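Side-chain contacts in Serine/threonine-protein kinase pelle (Drosophila melanogaster, PDB 1D2Z), which acts as a protein serine/threonine kinase of the Toll pathway that sets embryonic dorsoventral polarity, and is recruited to the plasma membrane by Tube through its death domain: residues A[19-22]-A[23-27]; A[31-34]-A[35-38]; A[41-44]-A[45-49]; A[62-65]-A[66-70]. All blocks are in the same frame, centred on the assembly; numbering follows the deposited sequence.

Contact 1 of 4, residues A[19-22]-A[23-27]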
# COMPACT_ATOMS: atom_id res chain seq x y z
N PRO A 19 -9.04 -1.10 -20.64
CA PRO A 19 -10.32 -1.51 -21.24
C PRO A 19 -11.20 -2.34 -20.30
O PRO A 19 -12.35 -1.99 -20.06
CB PRO A 19 -9.87 -2.33 -22.45
CG PRO A 19 -8.63 -1.61 -22.88
CD PRO A 19 -7.92 -1.40 -21.57
N VAL A 20 -10.65 -3.43 -19.77
CA VAL A 20 -11.41 -4.28 -18.86
C VAL A 20 -11.75 -3.52 -17.57
O VAL A 20 -12.86 -3.63 -17.05
CB VAL A 20 -10.65 -5.61 -18.52
CG1 VAL A 20 -9.29 -5.32 -17.92
CG2 VAL A 20 -11.47 -6.46 -17.55
N ARG A 21 -10.82 -2.71 -17.10
CA ARG A 21 -11.03 -1.93 -15.89
C ARG A 21 -12.19 -0.95 -16.07
O ARG A 21 -13.02 -0.79 -15.18
CB ARG A 21 -9.75 -1.19 -15.50
CG ARG A 21 -9.85 -0.45 -14.18
CD ARG A 21 -8.50 -0.01 -13.71
NE ARG A 21 -8.60 0.82 -12.52
CZ ARG A 21 -7.88 0.64 -11.42
NH1 ARG A 21 -7.00 -0.35 -11.35
NH2 ARG A 21 -8.05 1.46 -10.39
N ALA A 22 -12.25 -0.32 -17.25
CA ALA A 22 -13.33 0.62 -17.57
C ALA A 22 -14.69 -0.08 -17.63
O ALA A 22 -15.70 0.48 -17.21
CB ALA A 22 -13.03 1.35 -18.88
N GLN A 23 -14.72 -1.30 -18.17
CA GLN A 23 -15.97 -2.07 -18.24
C GLN A 23 -16.43 -2.39 -16.82
O GLN A 23 -17.58 -2.17 -16.46
CB GLN A 23 -15.76 -3.40 -18.96
CG GLN A 23 -15.83 -3.37 -20.46
CD GLN A 23 -15.72 -4.77 -21.06
OE1 GLN A 23 -14.82 -5.53 -20.71
NE2 GLN A 23 -16.66 -5.11 -21.93
N LEU A 24 -15.50 -2.93 -16.04
CA LEU A 24 -15.79 -3.31 -14.66
C LEU A 24 -16.31 -2.14 -13.83
O LEU A 24 -17.37 -2.24 -13.21
CB LEU A 24 -14.54 -3.91 -14.01
CG LEU A 24 -14.69 -4.44 -12.58
CD1 LEU A 24 -15.75 -5.54 -12.50
CD2 LEU A 24 -13.33 -4.94 -12.10
N CYS A 25 -15.58 -1.02 -13.85
CA CYS A 25 -15.99 0.14 -13.08
C CYS A 25 -17.31 0.74 -13.53
O CYS A 25 -18.13 1.11 -12.70
CB CYS A 25 -14.87 1.19 -13.02
SG CYS A 25 -13.43 0.58 -12.12
N ALA A 26 -17.53 0.79 -14.84
CA ALA A 26 -18.79 1.31 -15.36
C ALA A 26 -19.95 0.44 -14.84
O ALA A 26 -20.99 0.95 -14.42
CB ALA A 26 -18.78 1.32 -16.90
N HIS A 27 -19.73 -0.87 -14.83
CA HIS A 27 -20.73 -1.83 -14.35
C HIS A 27 -21.01 -1.67 -12.85
O HIS A 27 -22.16 -1.58 -12.44
CB HIS A 27 -20.27 -3.25 -14.67
CG HIS A 27 -21.08 -4.31 -13.99
ND1 HIS A 27 -22.42 -4.50 -14.24
CD2 HIS A 27 -20.74 -5.24 -13.06
CE1 HIS A 27 -22.87 -5.50 -13.50
NE2 HIS A 27 -21.87 -5.96 -12.77
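Four successive i to i+4 hydrogen bonds carry the backbone of helix 18-31 from Pro19-Ala22 into Gln23-Ala26, with Leu24 N 2.9 Å from Val20 O and Cys25 N 2.9 Å from Arg21 O. Both bonds are close to straight at the hydrogen, 172° and 170°. The last, from Ala26 N to Ala22 O at 3.0 Å, is more bent. Between side chains the touch is light. One such touch runs along the side facing helix 61-73, where the aliphatic part of Arg21 passes the thiol of Cys25, CG to SG 4.3 Å. With CG anti to the backbone N (chi1 -175°) and the next two torsions also extended, the arginine stretches away from Cys25 towards helix 61-73, where its NE is hydrogen-bonded to Asn63 OD1. Cys25 SG turns back beside its own backbone N and lies 3.4 Å from Arg21 O. On the exposed side, Gln23 lays its CB 3.5 Å from Val20 O, its CG near Pro19 O, and its amide oxygen OE1 4.1 Å from Val20 CA. Ala26 likewise sets its methyl against Ala22 O. Leu24 and Val20 face the interior, where Leu24 meets Leu80 and Phe84 of helix 77-86 and Ala92 of helix 90-95, and Val20 rests on Tyr99. The result is an amphipathic alpha-helix, alanines and glutamine outward, leucine, valine and cysteine inward, as expected of a helix in the six-helix bundle of a death domain.

Contact 2 of 4, residues A[31-34]-A[35-38]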
# COMPACT_ATOMS: atom_id res chain seq x y z
N LEU A 31 -24.43 -0.24 -10.78
CA LEU A 31 -25.05 -0.99 -9.70
C LEU A 31 -24.99 -0.22 -8.39
O LEU A 31 -25.73 -0.52 -7.44
CB LEU A 31 -24.34 -2.33 -9.49
CG LEU A 31 -24.54 -3.46 -10.50
CD1 LEU A 31 -23.83 -4.70 -9.97
CD2 LEU A 31 -26.03 -3.73 -10.70
N ASP A 32 -24.06 0.74 -8.32
CA ASP A 32 -23.86 1.57 -7.13
C ASP A 32 -23.55 0.70 -5.89
O ASP A 32 -24.25 0.77 -4.88
CB ASP A 32 -25.09 2.46 -6.88
CG ASP A 32 -24.80 3.63 -5.95
OD1 ASP A 32 -23.61 4.01 -5.80
OD2 ASP A 32 -25.77 4.19 -5.39
N VAL A 33 -22.52 -0.13 -6.01
CA VAL A 33 -22.10 -1.01 -4.92
C VAL A 33 -20.78 -0.62 -4.25
O VAL A 33 -20.22 -1.42 -3.50
CB VAL A 33 -21.97 -2.48 -5.39
CG1 VAL A 33 -23.34 -3.09 -5.64
CG2 VAL A 33 -21.10 -2.56 -6.65
N TRP A 34 -20.27 0.58 -4.51
CA TRP A 34 -18.99 0.97 -3.92
C TRP A 34 -18.99 0.92 -2.38
O TRP A 34 -18.04 0.42 -1.78
CB TRP A 34 -18.52 2.34 -4.42
CG TRP A 34 -19.29 3.52 -3.87
CD1 TRP A 34 -20.34 4.16 -4.46
CD2 TRP A 34 -19.04 4.21 -2.64
NE1 TRP A 34 -20.77 5.19 -3.67
CE2 TRP A 34 -19.99 5.25 -2.54
CE3 TRP A 34 -18.11 4.04 -1.60
CZ2 TRP A 34 -20.04 6.12 -1.45
CZ3 TRP A 34 -18.16 4.91 -0.51
CH2 TRP A 34 -19.12 5.94 -0.45
N GLN A 35 -20.08 1.38 -1.77
CA GLN A 35 -20.20 1.37 -0.31
C GLN A 35 -20.21 -0.06 0.21
O GLN A 35 -19.61 -0.36 1.25
CB GLN A 35 -21.46 2.14 0.14
CG GLN A 35 -21.72 2.18 1.64
CD GLN A 35 -20.61 2.86 2.45
OE1 GLN A 35 -20.71 4.05 2.78
NE2 GLN A 35 -19.57 2.11 2.80
N GLN A 36 -20.85 -0.95 -0.53
CA GLN A 36 -20.91 -2.36 -0.16
C GLN A 36 -19.50 -2.96 -0.27
O GLN A 36 -19.09 -3.74 0.60
CB GLN A 36 -21.89 -3.09 -1.08
CG GLN A 36 -22.34 -4.44 -0.58
CD GLN A 36 -23.45 -5.04 -1.42
OE1 GLN A 36 -24.32 -4.32 -1.93
NE2 GLN A 36 -23.43 -6.36 -1.57
N LEU A 37 -18.77 -2.59 -1.32
CA LEU A 37 -17.41 -3.08 -1.51
C LEU A 37 -16.51 -2.59 -0.36
O LEU A 37 -15.79 -3.38 0.25
CB LEU A 37 -16.84 -2.59 -2.85
CG LEU A 37 -17.45 -3.15 -4.15
CD1 LEU A 37 -16.94 -2.34 -5.35
CD2 LEU A 37 -17.10 -4.62 -4.30
N ALA A 38 -16.58 -1.29 -0.08
CA ALA A 38 -15.78 -0.68 0.97
C ALA A 38 -16.07 -1.28 2.34
O ALA A 38 -15.15 -1.55 3.11
CB ALA A 38 -16.02 0.82 1.00
O HOH W 1 -22.86 2.37 -2.92
O HOH W 2 -23.34 -0.20 -1.92
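The indole of Trp34 lies over the start of Gln35, and this pairing sits on the first turn of helix 34-40 in the death-domain bundle, with Val33 at the N-cap position. CG of Trp34 sits between its backbone N and carbonyl carbon (chi1 73°), which folds the ring back over the following peptide and leaves Trp34 CG 3.1 Å from Gln35 N. Gln35 CB then makes a CH-pi contact with the six-membered ring, 4.1 Å from its centroid and only 7° off the normal. The glutamine chain bends at its second torsion, and its amide plane is turned 32° from the indole, with Gln35 OE1 4.1 Å from Trp34 CH2. Trp34 also packs on Val48, Ile51 and Ser52 of helix 45-56 and on Ala61 of helix 61-73, so an alanine here would probably leave a gap between these helices and strip Gln35 CB of its aromatic cover. The branches of Val33 part: CG1 approaches the amide oxygen of Gln36 and CG2 approaches Leu37 CD1 at 4.4 Å. Leu37 N closes the first turn on Val33 O, and Ala38 N bonds to Trp34 O. The two amides before these lead to water instead. Asp32 O receives hydrogen bonds from two waters; one of them accepts from Gln35 N and lies over the indole near its rim, while the other accepts from Gln36 N at 2.9 Å.

Contact 3 of 4, residues A[41-44]-A[45-49]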
# COMPACT_ATOMS: atom_id res chain seq x y z
N VAL A 41 -14.63 -5.02 2.78
CA VAL A 41 -13.19 -5.15 3.03
C VAL A 41 -12.77 -4.29 4.22
O VAL A 41 -11.59 -4.19 4.55
CB VAL A 41 -12.35 -4.78 1.79
CG1 VAL A 41 -12.76 -5.65 0.60
CG2 VAL A 41 -12.50 -3.31 1.46
N LYS A 42 -13.75 -3.65 4.85
CA LYS A 42 -13.53 -2.80 6.02
C LYS A 42 -12.58 -1.63 5.80
O LYS A 42 -11.66 -1.42 6.60
CB LYS A 42 -13.06 -3.66 7.20
CG LYS A 42 -14.03 -4.76 7.60
CD LYS A 42 -13.49 -5.58 8.76
CE LYS A 42 -14.44 -6.73 9.10
NZ LYS A 42 -13.92 -7.59 10.21
N LEU A 43 -12.78 -0.87 4.73
CA LEU A 43 -11.96 0.31 4.48
C LEU A 43 -12.21 1.29 5.63
O LEU A 43 -13.31 1.30 6.20
CB LEU A 43 -12.33 0.99 3.15
CG LEU A 43 -11.92 0.31 1.84
CD1 LEU A 43 -12.17 1.29 0.67
CD2 LEU A 43 -10.45 -0.06 1.88
N TYR A 44 -11.21 2.10 5.95
CA TYR A 44 -11.32 3.07 7.03
C TYR A 44 -12.12 4.31 6.61
O TYR A 44 -12.28 4.57 5.41
CB TYR A 44 -9.93 3.45 7.55
CG TYR A 44 -9.28 2.34 8.36
CD1 TYR A 44 -8.51 1.36 7.74
CD2 TYR A 44 -9.46 2.27 9.74
CE1 TYR A 44 -7.93 0.33 8.47
CE2 TYR A 44 -8.88 1.23 10.49
CZ TYR A 44 -8.12 0.27 9.85
OH TYR A 44 -7.56 -0.77 10.57
N PRO A 45 -12.61 5.09 7.59
CA PRO A 45 -13.40 6.29 7.31
C PRO A 45 -12.80 7.25 6.29
O PRO A 45 -13.50 7.75 5.42
CB PRO A 45 -13.53 6.93 8.69
CG PRO A 45 -13.57 5.77 9.60
CD PRO A 45 -12.45 4.90 9.05
N ASP A 46 -11.50 7.50 6.38
CA ASP A 46 -10.85 8.41 5.45
C ASP A 46 -10.86 7.85 4.03
O ASP A 46 -10.97 8.61 3.06
CB ASP A 46 -9.41 8.70 5.90
CG ASP A 46 -8.98 10.11 5.57
OD1 ASP A 46 -8.47 10.34 4.45
OD2 ASP A 46 -9.17 11.00 6.43
N GLN A 47 -10.73 6.53 3.90
CA GLN A 47 -10.74 5.86 2.60
C GLN A 47 -12.15 5.91 2.00
O GLN A 47 -12.32 6.26 0.83
CB GLN A 47 -10.26 4.41 2.76
CG GLN A 47 -8.85 4.35 3.35
CD GLN A 47 -8.35 2.94 3.60
OE1 GLN A 47 -8.98 2.15 4.31
NE2 GLN A 47 -7.17 2.64 3.06
N VAL A 48 -13.15 5.63 2.84
CA VAL A 48 -14.56 5.67 2.44
C VAL A 48 -14.91 7.08 1.96
O VAL A 48 -15.53 7.26 0.91
CB VAL A 48 -15.48 5.28 3.63
CG1 VAL A 48 -16.95 5.46 3.25
CG2 VAL A 48 -15.22 3.84 4.05
N GLU A 49 -14.48 8.09 2.72
CA GLU A 49 -14.74 9.48 2.37
C GLU A 49 -14.04 9.88 1.08
O GLU A 49 -14.59 10.66 0.29
CB GLU A 49 -14.32 10.41 3.52
CG GLU A 49 -14.65 11.89 3.28
CD GLU A 49 -16.11 12.13 2.91
OE1 GLU A 49 -17.00 11.49 3.51
OE2 GLU A 49 -16.36 12.96 2.01
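Gln47 turns its side chain back over the start of helix 45-56, and its OE1 accepts a hydrogen bond from Tyr44 N at 2.8 Å, nearly straight (169°). The donor lies in the carbonyl plane, on a lone pair of the amide oxygen. As Tyr44 holds the N-cap position, the bond runs from the N-cap amide to the side chain three residues on, the half of a capping box that Gln47 supplies. CG of Gln47 sits beside its own backbone N (chi1 -58°) and the chain beyond is extended, which carries the amide back to the cap. This is the tight part of the contact. The same oxygen reaches Leu43 CD2 at 3.6 Å, the two side chains crossing at about a right angle, and NE2 is hydrogen-bonded to Tyr73 OH, so both ends of the buried amide are held. One residue on, Val48 N closes the first turn on Tyr44 O, 2.9 Å away, and Val48 CG2 rests 4.2 Å from Leu43 CB. The outer side is looser: Tyr44, Pro45 and Asp46 are exposed, and the Tyr44 ring, lying alongside Gln47 and pointing the same way, meets OE1 at its edge, 3.6 Å from Tyr44 CD1. Pro143 of the Tube death domain packs on Leu43 and Tyr44. Lys42, with positive phi, ends helix 34-40 in a Schellman motif. Leu43 reaches back to Ala38 of that helix and Val48 to its Trp34 and Gln35, while Gln47 packs on Ile68 and Gln72 of helix 61-73.

Contact 4 of 4, residues A[62-65]-A[66-70]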
# COMPACT_ATOMS: atom_id res chain seq x y z
N SER A 62 -16.21 3.22 -8.07
CA SER A 62 -15.59 1.90 -8.01
C SER A 62 -14.13 1.96 -8.42
O SER A 62 -13.31 1.22 -7.87
CB SER A 62 -16.36 0.90 -8.88
OG SER A 62 -16.25 1.25 -10.25
N ASN A 63 -13.79 2.83 -9.36
CA ASN A 63 -12.39 2.96 -9.77
C ASN A 63 -11.56 3.45 -8.58
O ASN A 63 -10.42 3.01 -8.38
CB ASN A 63 -12.24 3.95 -10.94
CG ASN A 63 -10.79 4.11 -11.37
OD1 ASN A 63 -10.13 3.14 -11.74
ND2 ASN A 63 -10.29 5.34 -11.30
N GLU A 64 -12.13 4.37 -7.81
CA GLU A 64 -11.45 4.90 -6.63
C GLU A 64 -11.29 3.79 -5.61
O GLU A 64 -10.26 3.70 -4.93
CB GLU A 64 -12.23 6.08 -6.05
CG GLU A 64 -11.45 6.86 -4.98
CD GLU A 64 -10.11 7.39 -5.50
OE1 GLU A 64 -10.01 7.75 -6.69
OE2 GLU A 64 -9.15 7.43 -4.71
N PHE A 65 -12.30 2.94 -5.48
CA PHE A 65 -12.22 1.81 -4.55
C PHE A 65 -11.05 0.92 -4.99
O PHE A 65 -10.25 0.48 -4.16
CB PHE A 65 -13.53 1.00 -4.54
CG PHE A 65 -13.41 -0.32 -3.82
CD1 PHE A 65 -13.46 -0.38 -2.43
CD2 PHE A 65 -13.19 -1.50 -4.54
CE1 PHE A 65 -13.29 -1.60 -1.76
CE2 PHE A 65 -13.02 -2.72 -3.88
CZ PHE A 65 -13.07 -2.77 -2.49
N LEU A 66 -10.94 0.65 -6.30
CA LEU A 66 -9.84 -0.18 -6.79
C LEU A 66 -8.49 0.51 -6.55
O LEU A 66 -7.51 -0.15 -6.25
CB LEU A 66 -9.99 -0.49 -8.28
CG LEU A 66 -11.15 -1.40 -8.70
CD1 LEU A 66 -11.10 -1.62 -10.22
CD2 LEU A 66 -11.06 -2.73 -7.97
N ASN A 67 -8.46 1.84 -6.70
CA ASN A 67 -7.24 2.61 -6.48
C ASN A 67 -6.76 2.44 -5.04
O ASN A 67 -5.57 2.24 -4.79
CB ASN A 67 -7.47 4.10 -6.77
CG ASN A 67 -7.46 4.44 -8.26
OD1 ASN A 67 -6.95 3.68 -9.08
ND2 ASN A 67 -8.02 5.59 -8.61
N ILE A 68 -7.69 2.48 -4.10
CA ILE A 68 -7.36 2.33 -2.68
C ILE A 68 -7.06 0.89 -2.28
O ILE A 68 -5.95 0.58 -1.82
CB ILE A 68 -8.50 2.89 -1.77
CG1 ILE A 68 -8.66 4.40 -2.01
CG2 ILE A 68 -8.21 2.62 -0.30
CD1 ILE A 68 -9.93 5.01 -1.43
N TRP A 69 -8.03 0.01 -2.47
CA TRP A 69 -7.89 -1.40 -2.09
C TRP A 69 -6.82 -2.13 -2.90
O TRP A 69 -6.01 -2.88 -2.35
CB TRP A 69 -9.25 -2.09 -2.20
CG TRP A 69 -9.32 -3.42 -1.54
CD1 TRP A 69 -9.09 -3.71 -0.22
CD2 TRP A 69 -9.66 -4.66 -2.17
NE1 TRP A 69 -9.26 -5.05 0.01
CE2 TRP A 69 -9.62 -5.66 -1.16
CE3 TRP A 69 -10.00 -5.03 -3.48
CZ2 TRP A 69 -9.90 -7.00 -1.43
CZ3 TRP A 69 -10.28 -6.37 -3.74
CH2 TRP A 69 -10.23 -7.34 -2.73
N GLY A 70 -6.78 -1.89 -4.21
CA GLY A 70 -5.78 -2.55 -5.04
C GLY A 70 -4.43 -1.87 -4.94
O GLY A 70 -3.40 -2.52 -4.84
O HOH W 3 -7.21 5.46 -11.76
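Phe65 lays one face of its ring over Trp69 CB, which makes a CH-pi contact 4.1 Å from the ring centroid and 20° off the normal. Beyond it the two aromatic groups run side by side. The phenyl and the five-membered ring of the indole are nearly parallel, inclined by 23°, but displaced so far, with centroids 5.3 Å apart, that little of one ring lies above the other; the rim atoms touch, Phe65 CE2 to Trp69 CE3 at 3.8 Å. Both side chains leave the helix with CG anti to the backbone N, on a shared course. This is an i to i+4 aromatic pair on the buried face of helix 61-73, in the interior of the death-domain bundle, where Phe65 also meets Val41, Leu43 and Leu83. A serine in its place would probably open a gap among these residues and leave the Trp69 indole without its neighbour. The backbone bonds run i to i+4, Trp69 N meeting Phe65 O at 2.8 Å, and the helix widens into a pi-type turn over residues 67-70. On the other side the contact is polar: a water accepts from Asn63 ND2 at 3.1 Å and from Asn67 ND2, while Asn63 OD1 takes a hydrogen bond from Arg21 NE of helix 18-31. Glu64, its carboxylate nearly perpendicular to the Asn67 amide, bonds through OE2 to Gln50, and Asn29 of the Tube death domain donates to Asn67 O.

How the contacts relate
Contact 4 is the buried one, on a helix that the other three all touch; contacts 1, 2 and 3 each have one face towards the core and one towards the surface. Contacts 1 and 4 lie within single helices, whereas contacts 2 and 3 are helix starts, where caps and waters take up amides that a mid-helix turn would bond itself. Contact 1 meets contact 4 largely through polar groups, as where Cys25 O receives Ser62 OG. Contacts 2 and 3 reach it mainly through apolar packing, Leu37 bearing on Phe65 from the one and Val41 on Trp69 from the other. Tube touches contacts 3 and 4, but not 1 or 2.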